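PDB 5VXV: peroxisomal membrane protein PEX15, which anchors the AAA-ATPases Pex1 and Pex6 to the peroxisomal membrane, where their complex extracts the receptor Pex5. Local coordinates for residues A[53-58]-A[101-106]; A[67-72]-A[78-83]; A[117-122]-A[155-160]; A[124-129]-A[147-152]. All blocks are in the same frame, centred on the assembly; numbering follows the deposited sequence. Where two conformers were deposited one is given.

Contact 1. Residues A[53-58]-A[101-106]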
# COMPACT_ATOMS: atom_id res chain seq x y z
N PRO A 53 -5.19 12.01 -2.87
CA PRO A 53 -3.84 12.19 -3.43
C PRO A 53 -2.76 12.25 -2.37
O PRO A 53 -1.67 11.69 -2.55
CB PRO A 53 -3.94 13.51 -4.21
CG PRO A 53 -5.39 13.75 -4.41
CD PRO A 53 -6.11 13.07 -3.29
N SER A 54 -3.05 12.92 -1.26
CA SER A 54 -2.13 13.02 -0.13
C SER A 54 -2.96 13.38 1.10
O SER A 54 -4.15 13.68 1.00
CB SER A 54 -1.03 14.05 -0.38
OG SER A 54 -1.54 15.37 -0.30
N PHE A 55 -2.31 13.35 2.26
CA PHE A 55 -2.96 13.66 3.53
C PHE A 55 -2.66 15.07 4.02
O PHE A 55 -3.05 15.42 5.14
CB PHE A 55 -2.54 12.65 4.59
CG PHE A 55 -2.83 11.22 4.22
CD1 PHE A 55 -4.02 10.87 3.61
CD2 PHE A 55 -1.90 10.23 4.48
CE1 PHE A 55 -4.28 9.56 3.28
CE2 PHE A 55 -2.15 8.92 4.15
CZ PHE A 55 -3.35 8.58 3.54
N THR A 56 -2.04 15.90 3.20
CA THR A 56 -1.49 17.18 3.64
C THR A 56 -2.46 18.34 3.57
O THR A 56 -2.23 19.36 4.23
CB THR A 56 -0.24 17.52 2.82
OG1 THR A 56 -0.59 17.65 1.44
CG2 THR A 56 0.81 16.44 2.98
N LYS A 57 -3.54 18.24 2.78
CA LYS A 57 -4.47 19.34 2.62
C LYS A 57 -5.66 19.26 3.57
O LYS A 57 -6.58 20.09 3.47
CB LYS A 57 -4.98 19.39 1.17
N LEU A 58 -5.67 18.31 4.49
CA LEU A 58 -6.80 18.08 5.37
C LEU A 58 -6.65 18.90 6.66
O LEU A 58 -5.59 19.43 6.97
CB LEU A 58 -6.92 16.59 5.70
CG LEU A 58 -6.97 15.66 4.48
CD1 LEU A 58 -6.78 14.21 4.90
CD2 LEU A 58 -8.28 15.83 3.72
N CYS A 101 0.67 4.02 3.79
CA CYS A 101 1.94 4.25 4.49
C CYS A 101 2.92 5.00 3.61
O CYS A 101 3.63 5.90 4.07
CB CYS A 101 2.54 2.92 4.94
SG CYS A 101 1.56 2.02 6.16
N ILE A 102 2.96 4.65 2.32
CA ILE A 102 3.85 5.33 1.38
C ILE A 102 3.47 6.80 1.26
O ILE A 102 4.33 7.68 1.19
CB ILE A 102 3.80 4.61 0.02
CG1 ILE A 102 4.46 3.23 0.14
CG2 ILE A 102 4.48 5.43 -1.07
CD1 ILE A 102 4.12 2.29 -1.00
N LYS A 103 2.16 7.08 1.23
CA LYS A 103 1.71 8.46 1.08
C LYS A 103 2.16 9.33 2.25
O LYS A 103 2.45 10.52 2.07
CB LYS A 103 0.19 8.51 0.94
CG LYS A 103 -0.28 8.20 -0.47
CD LYS A 103 -1.79 8.15 -0.55
CE LYS A 103 -2.25 7.74 -1.94
NZ LYS A 103 -3.72 7.52 -2.00
N VAL A 104 2.24 8.76 3.45
CA VAL A 104 2.73 9.51 4.61
C VAL A 104 4.20 9.86 4.42
O VAL A 104 4.61 11.01 4.59
CB VAL A 104 2.50 8.71 5.90
CG1 VAL A 104 3.25 9.34 7.08
CG2 VAL A 104 1.01 8.61 6.22
N ILE A 105 5.01 8.86 4.08
CA ILE A 105 6.44 9.09 3.90
C ILE A 105 6.68 10.10 2.79
O ILE A 105 7.53 10.98 2.90
CB ILE A 105 7.16 7.75 3.61
CG1 ILE A 105 7.01 6.80 4.79
CG2 ILE A 105 8.64 7.99 3.30
CD1 ILE A 105 7.44 5.37 4.49
N GLN A 106 5.91 9.99 1.70
CA GLN A 106 6.18 10.78 0.51
C GLN A 106 5.83 12.25 0.70
O GLN A 106 6.56 13.13 0.22
CB GLN A 106 5.41 10.19 -0.67
CG GLN A 106 5.63 10.89 -2.00
CD GLN A 106 4.89 10.22 -3.13
OE1 GLN A 106 4.24 9.19 -2.94
NE2 GLN A 106 4.97 10.80 -4.32
O HOH W 1 0.40 12.35 2.75
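Lys103 and Val104, neighbours on helix 91-108, receive the loop 53-58, which links helix 39-51 to helix 60-70 in this largely helical, probably cytoplasmic domain. The lysine is worth following outward. Its CB lies 4.0 Å from Phe55 CE2, and the two side chains cross at about a right angle. CG sits beside the backbone N, anti to the carbonyl carbon (chi1 -81°), and from there the chain runs fully extended across the loop. CD skirts the carbonyl of Pro53, and CE, with Pro53 O 4.0 Å away, makes the last contact with the loop segment. The ammonium group continues past it: NZ donates to Met52 O, just after helix 39-51, and, more weakly, to Cys49 O, so the aliphatic stem covers the loop while the charge is spent on the backbone just before it.

Phe55 also reaches Val104: its ring edge faces the valine, whose CG2 lies close to the ring plane, 3.8 Å from Phe55 CD2 and equally near CE2. Ile66 of helix 60-70 also packs against Phe55, which ties the loop to two helices at once. Within the loop the hydroxyls of Ser54 and Thr56 are paired, OG to OG1 at 3.0 Å.

The polar link between loop and helix is indirect. One water accepts a hydrogen bond from Phe55 N at 2.9 Å and donates one to Lys103 O at 2.8 Å, joining the two backbones beside the aromatic contact.

Contact 2. Residues A[67-72]-A[78-83]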
# COMPACT_ATOMS: atom_id res chain seq x y z
N LEU A 67 -2.43 10.12 10.37
CA LEU A 67 -1.01 9.84 10.56
C LEU A 67 -0.79 8.79 11.64
O LEU A 67 0.16 8.00 11.55
CB LEU A 67 -0.26 11.13 10.92
CG LEU A 67 -0.07 12.12 9.77
CD1 LEU A 67 0.56 13.41 10.28
CD2 LEU A 67 0.79 11.52 8.67
N ASN A 68 -1.65 8.75 12.67
CA ASN A 68 -1.49 7.76 13.72
C ASN A 68 -1.70 6.35 13.18
O ASN A 68 -1.09 5.40 13.68
CB ASN A 68 -2.46 8.04 14.86
CG ASN A 68 -1.95 7.55 16.20
N ILE A 69 -2.54 6.19 12.16
CA ILE A 69 -2.83 4.86 11.64
C ILE A 69 -1.75 4.39 10.66
O ILE A 69 -1.53 3.18 10.52
CB ILE A 69 -4.22 4.83 10.97
CG1 ILE A 69 -5.30 5.29 11.95
CG2 ILE A 69 -4.54 3.44 10.44
CD1 ILE A 69 -5.39 4.49 13.24
N PHE A 70 -1.08 5.31 9.96
CA PHE A 70 -0.18 4.93 8.87
C PHE A 70 1.27 5.33 9.11
O PHE A 70 2.10 5.17 8.20
CB PHE A 70 -0.67 5.54 7.55
CG PHE A 70 -2.04 5.07 7.13
CD1 PHE A 70 -2.29 3.72 6.93
CD2 PHE A 70 -3.06 5.98 6.94
CE1 PHE A 70 -3.54 3.29 6.55
CE2 PHE A 70 -4.32 5.55 6.56
CZ PHE A 70 -4.56 4.20 6.37
N THR A 71 1.61 5.82 10.30
CA THR A 71 3.00 6.06 10.68
C THR A 71 3.52 4.78 11.33
O THR A 71 2.97 4.32 12.33
CB THR A 71 3.12 7.26 11.61
OG1 THR A 71 2.65 8.44 10.94
CG2 THR A 71 4.56 7.48 12.05
N LEU A 72 4.60 4.23 10.76
CA LEU A 72 4.91 2.82 10.95
C LEU A 72 5.15 2.44 12.40
O LEU A 72 4.84 1.32 12.81
CB LEU A 72 6.12 2.43 10.09
CG LEU A 72 5.93 2.56 8.58
CD1 LEU A 72 7.22 2.21 7.85
CD2 LEU A 72 4.78 1.68 8.10
N ILE A 78 0.93 -0.20 14.36
CA ILE A 78 1.32 -1.59 14.61
C ILE A 78 0.08 -2.46 14.78
O ILE A 78 -0.00 -3.56 14.22
CB ILE A 78 2.25 -1.66 15.84
CG1 ILE A 78 3.59 -1.00 15.51
CG2 ILE A 78 2.46 -3.11 16.28
CD1 ILE A 78 4.44 -0.68 16.71
N GLU A 79 -0.90 -1.99 15.55
CA GLU A 79 -2.12 -2.76 15.76
C GLU A 79 -2.94 -2.86 14.48
O GLU A 79 -3.46 -3.94 14.16
CB GLU A 79 -2.95 -2.14 16.88
N THR A 80 -3.07 -1.76 13.74
CA THR A 80 -3.82 -1.80 12.49
C THR A 80 -3.16 -2.75 11.50
O THR A 80 -3.85 -3.52 10.82
CB THR A 80 -3.93 -0.40 11.89
OG1 THR A 80 -4.53 0.49 12.84
CG2 THR A 80 -4.77 -0.42 10.62
N ARG A 81 -1.83 -2.71 11.43
CA ARG A 81 -1.10 -3.60 10.54
C ARG A 81 -1.38 -5.06 10.87
O ARG A 81 -1.60 -5.88 9.97
CB ARG A 81 0.40 -3.30 10.63
CG ARG A 81 1.18 -3.57 9.36
CD ARG A 81 2.42 -2.69 9.25
NE ARG A 81 3.44 -3.01 10.26
CZ ARG A 81 3.89 -2.17 11.18
NH1 ARG A 81 3.44 -0.93 11.28
NH2 ARG A 81 4.83 -2.58 12.03
N LYS A 82 -1.40 -5.40 12.17
CA LYS A 82 -1.70 -6.78 12.56
C LYS A 82 -3.08 -7.20 12.09
O LYS A 82 -3.28 -8.36 11.69
CB LYS A 82 -1.59 -6.92 14.08
CG LYS A 82 -0.17 -6.79 14.62
CD LYS A 82 -0.11 -7.00 16.12
CE LYS A 82 1.31 -6.90 16.64
N ILE A 83 -4.05 -6.29 12.12
CA ILE A 83 -5.41 -6.62 11.68
C ILE A 83 -5.44 -6.81 10.17
O ILE A 83 -5.99 -7.80 9.66
CB ILE A 83 -6.40 -5.54 12.12
CG1 ILE A 83 -6.49 -5.48 13.65
CG2 ILE A 83 -7.78 -5.79 11.51
CD1 ILE A 83 -7.26 -4.29 14.18
O HOH W 2 6.68 -0.72 13.43
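Arg81 reaches back from helix 75-86 to the backbone of Leu72, in the turn that follows helix 60-70. Its chain runs out roughly extended and then bends at chi3 (67°), which brings the guanidinium edge round to the carbonyl. NH1 donates to Leu72 O over 3.1 Å, with an N-H...O angle of 158°; the bond uses a lone pair in the carbonyl plane, and the oxygen lies near the guanidinium plane. A water completes a small ring of bonds, donating to Leu72 O at 2.8 Å and accepting from Arg81 NH2 at 3.0 Å. Ile78 CG1 also rests against this carbonyl oxygen.

Alongside, Ile69 and Thr80 meet at about a right angle. Ile69 CG2 is wedged between two groups: it is 3.8 Å from Thr80 OG1 and 3.9 Å from Thr80 CG2, and it sits over the centre of the Phe70 ring, 4.0 Å above its plane. With Thr80 OG1 beside its own backbone N (chi1 -57°), the hydroxyl can turn back to Gln76 O, one helical turn earlier, so its meeting with the isoleucine is simple packing. Thr71, the first residue to leave helical geometry, bonds through OG1 to Leu67 O.

A leucine in place of Arg81 would probably leave the Leu72 carbonyl and its water without their guanidinium mate, and the turn less firmly tied to helix 75-86. The chemistry thus divides this junction of two consecutive helices into an apolar side and a polar one, where a side-chain donor serves a carbonyl of the turn between them.

Contact 3. Residues A[117-122]-A[155-160]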
# COMPACT_ATOMS: atom_id res chain seq x y z
N GLU A 117 14.85 6.82 6.43
CA GLU A 117 14.73 5.95 7.60
C GLU A 117 13.43 5.16 7.55
O GLU A 117 13.42 3.94 7.74
CB GLU A 117 14.82 6.79 8.87
CG GLU A 117 14.91 5.99 10.15
CD GLU A 117 15.01 6.88 11.38
OE1 GLU A 117 15.87 7.77 11.40
OE2 GLU A 117 14.20 6.68 12.32
N LYS A 118 12.31 5.84 7.30
CA LYS A 118 11.02 5.16 7.26
C LYS A 118 10.87 4.29 6.02
O LYS A 118 10.20 3.25 6.07
CB LYS A 118 9.88 6.18 7.34
CG LYS A 118 9.76 6.86 8.69
CD LYS A 118 9.37 5.87 9.78
N THR A 119 11.47 4.69 4.90
CA THR A 119 11.42 3.86 3.70
C THR A 119 12.10 2.52 3.95
O THR A 119 11.58 1.47 3.55
CB THR A 119 12.07 4.59 2.52
OG1 THR A 119 11.36 5.80 2.25
CG2 THR A 119 12.05 3.72 1.26
N LEU A 120 13.26 2.53 4.62
CA LEU A 120 13.94 1.28 4.95
C LEU A 120 13.08 0.43 5.88
O LEU A 120 13.03 -0.80 5.72
CB LEU A 120 15.30 1.57 5.59
CG LEU A 120 16.49 1.58 4.63
CD1 LEU A 120 16.26 2.52 3.46
CD2 LEU A 120 17.78 1.95 5.38
N GLU A 121 12.41 1.05 6.85
CA GLU A 121 11.50 0.30 7.72
C GLU A 121 10.38 -0.33 6.91
O GLU A 121 10.02 -1.50 7.14
CB GLU A 121 10.92 1.22 8.79
CG GLU A 121 11.91 1.66 9.85
CD GLU A 121 11.25 2.48 10.95
OE1 GLU A 121 10.03 2.33 11.15
OE2 GLU A 121 11.96 3.26 11.61
N LEU A 122 9.81 0.42 5.97
CA LEU A 122 8.73 -0.12 5.15
C LEU A 122 9.23 -1.27 4.28
O LEU A 122 8.52 -2.27 4.09
CB LEU A 122 8.14 0.98 4.27
CG LEU A 122 7.02 0.55 3.33
CD1 LEU A 122 5.81 0.04 4.11
CD2 LEU A 122 6.62 1.71 2.43
N PHE A 155 7.92 -0.20 -7.71
CA PHE A 155 7.70 1.09 -8.35
C PHE A 155 7.46 2.21 -7.34
O PHE A 155 7.88 3.35 -7.57
CB PHE A 155 6.52 1.00 -9.33
CG PHE A 155 6.77 0.08 -10.49
CD1 PHE A 155 7.92 0.21 -11.26
CD2 PHE A 155 5.86 -0.91 -10.81
CE1 PHE A 155 8.15 -0.64 -12.33
CE2 PHE A 155 6.09 -1.76 -11.88
CZ PHE A 155 7.24 -1.63 -12.63
N GLN A 156 6.78 1.92 -6.23
CA GLN A 156 6.50 2.98 -5.27
C GLN A 156 7.59 3.12 -4.21
O GLN A 156 7.85 4.24 -3.75
CB GLN A 156 5.15 2.73 -4.59
CG GLN A 156 3.98 2.70 -5.57
CD GLN A 156 2.68 3.17 -4.94
OE1 GLN A 156 2.67 3.94 -3.98
NE2 GLN A 156 1.56 2.70 -5.49
N VAL A 157 8.23 2.02 -3.81
CA VAL A 157 9.22 2.08 -2.74
C VAL A 157 10.63 2.20 -3.32
O VAL A 157 11.32 3.19 -3.08
CB VAL A 157 9.10 0.86 -1.80
CG1 VAL A 157 10.06 0.98 -0.64
CG2 VAL A 157 7.67 0.74 -1.29
N LYS A 158 11.06 1.20 -4.09
CA LYS A 158 12.44 1.21 -4.58
C LYS A 158 12.67 2.36 -5.56
O LYS A 158 13.74 2.98 -5.56
CB LYS A 158 12.80 -0.13 -5.24
CG LYS A 158 12.63 -1.36 -4.36
CD LYS A 158 13.31 -1.25 -2.99
CE LYS A 158 14.81 -1.06 -3.11
NZ LYS A 158 15.50 -1.29 -1.80
N VAL A 159 11.68 2.66 -6.40
CA VAL A 159 11.81 3.73 -7.39
C VAL A 159 11.43 5.07 -6.77
O VAL A 159 12.29 5.94 -6.60
CB VAL A 159 10.95 3.43 -8.64
CG1 VAL A 159 10.85 4.66 -9.56
CG2 VAL A 159 11.52 2.25 -9.41
N LYS A 160 10.16 5.24 -6.42
CA LYS A 160 9.65 6.57 -6.10
C LYS A 160 10.22 7.09 -4.78
O LYS A 160 10.77 8.20 -4.73
CB LYS A 160 8.13 6.57 -6.06
CG LYS A 160 7.52 7.94 -5.80
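Two long helices, 112-136 and 143-161, pack against each other here through a single valine, Val157, which meets Thr119 and Leu122 with one methyl each. Val157 CG1 approaches Thr119 CG2 to 3.9 Å as the two short side chains slide past each other in opposite directions. The other branch, CG2, lies 4.0 Å from Leu122 CD2, and those two side chains cross obliquely. Placing CG1 anti to the backbone N (chi1 -176°) spreads the fork of the valine over residues three apart on the partner helix, so that both methyls are used.

Thr119 puts its methyl on the valine and turns OG1 (chi1 -61°) back to Gln115 O in the preceding turn, a hydrogen bond that satisfies the hydroxyl within its own helix.

The two helices belong to a bundle in which helix 91-108 forms a third wall: Ile105 packs on Thr119 and Ile102 on Leu122. On the partner side, helix 143-161 does not follow a regular alpha-helical course at this point. Residues 155-160 make a wider pi-type turn, marked by Lys160 N bonding to Phe155 O over 3.2 Å, five residues back. Polar reinforcement comes from beside the valine, where Lys158 NZ forms a salt bridge with Glu123 OE2 of helix 112-136.

Contact 4. Residues A[124-129]-A[147-152]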
# COMPACT_ATOMS: atom_id res chain seq x y z
N SER A 124 11.50 -3.48 4.95
CA SER A 124 11.55 -4.69 5.77
C SER A 124 10.15 -5.22 6.06
O SER A 124 9.91 -6.43 5.96
CB SER A 124 12.29 -4.40 7.08
OG SER A 124 13.65 -4.08 6.83
N ILE A 125 9.22 -4.34 6.42
CA ILE A 125 7.85 -4.76 6.70
C ILE A 125 7.26 -5.47 5.48
O ILE A 125 6.65 -6.54 5.60
CB ILE A 125 7.00 -3.55 7.13
CG1 ILE A 125 7.38 -3.12 8.54
CG2 ILE A 125 5.51 -3.88 7.06
CD1 ILE A 125 6.84 -1.77 8.96
N MSE A 126 7.43 -4.88 4.30
CA MSE A 126 6.82 -5.43 3.10
C MSE A 126 7.49 -6.73 2.66
O MSE A 126 6.81 -7.68 2.29
CB MSE A 126 6.87 -4.40 1.97
CG MSE A 126 5.94 -3.22 2.20
SE MSE A 126 5.79 -2.07 0.64
CE MSE A 126 4.73 -3.22 -0.51
N SER A 127 8.83 -6.79 2.69
CA SER A 127 9.50 -8.01 2.27
C SER A 127 9.24 -9.15 3.25
O SER A 127 9.04 -10.30 2.84
CB SER A 127 11.00 -7.77 2.10
OG SER A 127 11.59 -7.26 3.27
N ASP A 128 9.21 -8.85 4.55
CA ASP A 128 8.81 -9.86 5.53
C ASP A 128 7.40 -10.37 5.23
O ASP A 128 7.14 -11.57 5.30
CB ASP A 128 8.87 -9.30 6.95
CG ASP A 128 10.29 -9.21 7.49
OD1 ASP A 128 11.20 -9.86 6.93
OD2 ASP A 128 10.48 -8.49 8.49
N PHE A 129 6.48 -9.46 4.89
CA PHE A 129 5.11 -9.89 4.63
C PHE A 129 5.03 -10.72 3.36
O PHE A 129 4.26 -11.68 3.29
CB PHE A 129 4.16 -8.71 4.53
CG PHE A 129 2.80 -9.12 4.08
CD1 PHE A 129 1.93 -9.75 4.95
CD2 PHE A 129 2.40 -8.95 2.76
CE1 PHE A 129 0.69 -10.17 4.54
CE2 PHE A 129 1.16 -9.37 2.34
CZ PHE A 129 0.31 -9.98 3.23
N GLN A 147 0.79 -9.76 -7.84
CA GLN A 147 1.46 -8.90 -8.82
C GLN A 147 1.44 -7.45 -8.35
O GLN A 147 2.46 -6.76 -8.39
CB GLN A 147 0.81 -9.02 -10.20
CG GLN A 147 1.49 -8.13 -11.25
CD GLN A 147 0.75 -8.08 -12.57
OE1 GLN A 147 -0.32 -8.67 -12.73
NE2 GLN A 147 1.31 -7.35 -13.52
N GLU A 148 0.28 -6.97 -7.90
CA GLU A 148 0.18 -5.59 -7.45
C GLU A 148 1.09 -5.32 -6.27
O GLU A 148 1.74 -4.27 -6.19
CB GLU A 148 -1.27 -5.25 -7.09
CG GLU A 148 -1.49 -3.79 -6.68
CD GLU A 148 -2.94 -3.46 -6.38
OE1 GLU A 148 -3.48 -3.99 -5.39
OE2 GLU A 148 -3.53 -2.67 -7.14
N LEU A 149 1.16 -6.27 -5.33
CA LEU A 149 1.99 -6.10 -4.14
C LEU A 149 3.46 -5.93 -4.53
O LEU A 149 4.15 -5.04 -4.02
CB LEU A 149 1.81 -7.30 -3.21
CG LEU A 149 2.73 -7.37 -1.99
CD1 LEU A 149 2.53 -6.16 -1.08
CD2 LEU A 149 2.48 -8.66 -1.23
N ILE A 150 3.96 -6.78 -5.42
CA ILE A 150 5.36 -6.68 -5.81
C ILE A 150 5.60 -5.38 -6.57
O ILE A 150 6.64 -4.73 -6.42
CB ILE A 150 5.78 -7.90 -6.65
CG1 ILE A 150 5.51 -9.20 -5.88
CG2 ILE A 150 7.26 -7.81 -7.01
CD1 ILE A 150 6.19 -9.30 -4.53
N GLU A 151 4.63 -4.95 -7.38
CA GLU A 151 4.82 -3.73 -8.15
C GLU A 151 4.76 -2.49 -7.26
O GLU A 151 5.42 -1.49 -7.56
CB GLU A 151 3.81 -3.68 -9.29
CG GLU A 151 4.12 -4.73 -10.36
CD GLU A 151 3.34 -4.56 -11.64
OE1 GLU A 151 2.46 -3.67 -11.70
OE2 GLU A 151 3.61 -5.32 -12.60
N ILE A 152 4.01 -2.53 -6.16
CA ILE A 152 4.11 -1.46 -5.17
C ILE A 152 5.53 -1.39 -4.62
O ILE A 152 6.15 -0.33 -4.56
CB ILE A 152 3.09 -1.66 -4.03
CG1 ILE A 152 1.66 -1.47 -4.55
CG2 ILE A 152 3.36 -0.67 -2.89
CD1 ILE A 152 0.60 -1.93 -3.56
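Leu149 of helix 143-161 packs on Met126 and Phe129 of helix 112-136, the preceding helix, and Ile152 packs on Met126, in a near-antiparallel pair within the helical bundle. The short segments run at 152° to each other, their axes 11.1 Å apart at the closest, a spacing bridged by long side chains.

Going along 147-152, Gln147 comes first, on the far side of its helix, where NE2 donates to Glu151 OE2 at 3.2 Å from above the carboxylate plane; the same oxygen also pairs with Ser203 of helix 196-217. Glu148 turns to helix 91-108, hydrogen-bonding Asn95 through OE1. Leu149 then enters the interface with both methyls occupied. CD1 touches Met126 CE at 3.7 Å, and CD2 lies close to the plane of the Phe129 ring, at its edge, 3.9 Å from CE2. Ile150 faces another way, packing on Ile200 of helix 196-217. Ile152, one turn after Glu148, also brings its CG2 to Met126 and meets Ile102 of helix 91-108.

Residue 126 is a selenomethionine, and its end does the reaching. The chain runs out from CB and then bends at its last torsion (chi3 72°), which turns the terminal methyl toward both partners. Its side chain slides past Leu149 in the opposite direction but crosses Ile152 at about a right angle. The contact is wholly apolar and buried, and CE is its meeting point: the methyl that touches Leu149 CD1 is also 3.7 Å from Ile152 CG2.

Contacts 3 and 4 are successive layers of one interface between helices 112-136 and 143-161, with centres about 10 Å apart; Val157 CG2 of contact 3 packs 3.9 Å from the selenium of Met126 in contact 4. Helix 91-108 connects this pair to contact 1: Ile102 CG1 lies 3.5 Å from Leu122 CD2, and Ile102 CD1 is 3.6 Å from Ile152 CG2. On its other flank, Val104 CG1 meets Leu67 CD2 of contact 2 at 3.6 Å. Contact 2 also reaches helix 112-136 directly, since Leu72 packs on 117-122 and Arg81 CZ comes within 3.7 Å of Ile125 CD1. Packing thus continues from buried contacts 3 and 4 to the partly exposed loop of contact 1.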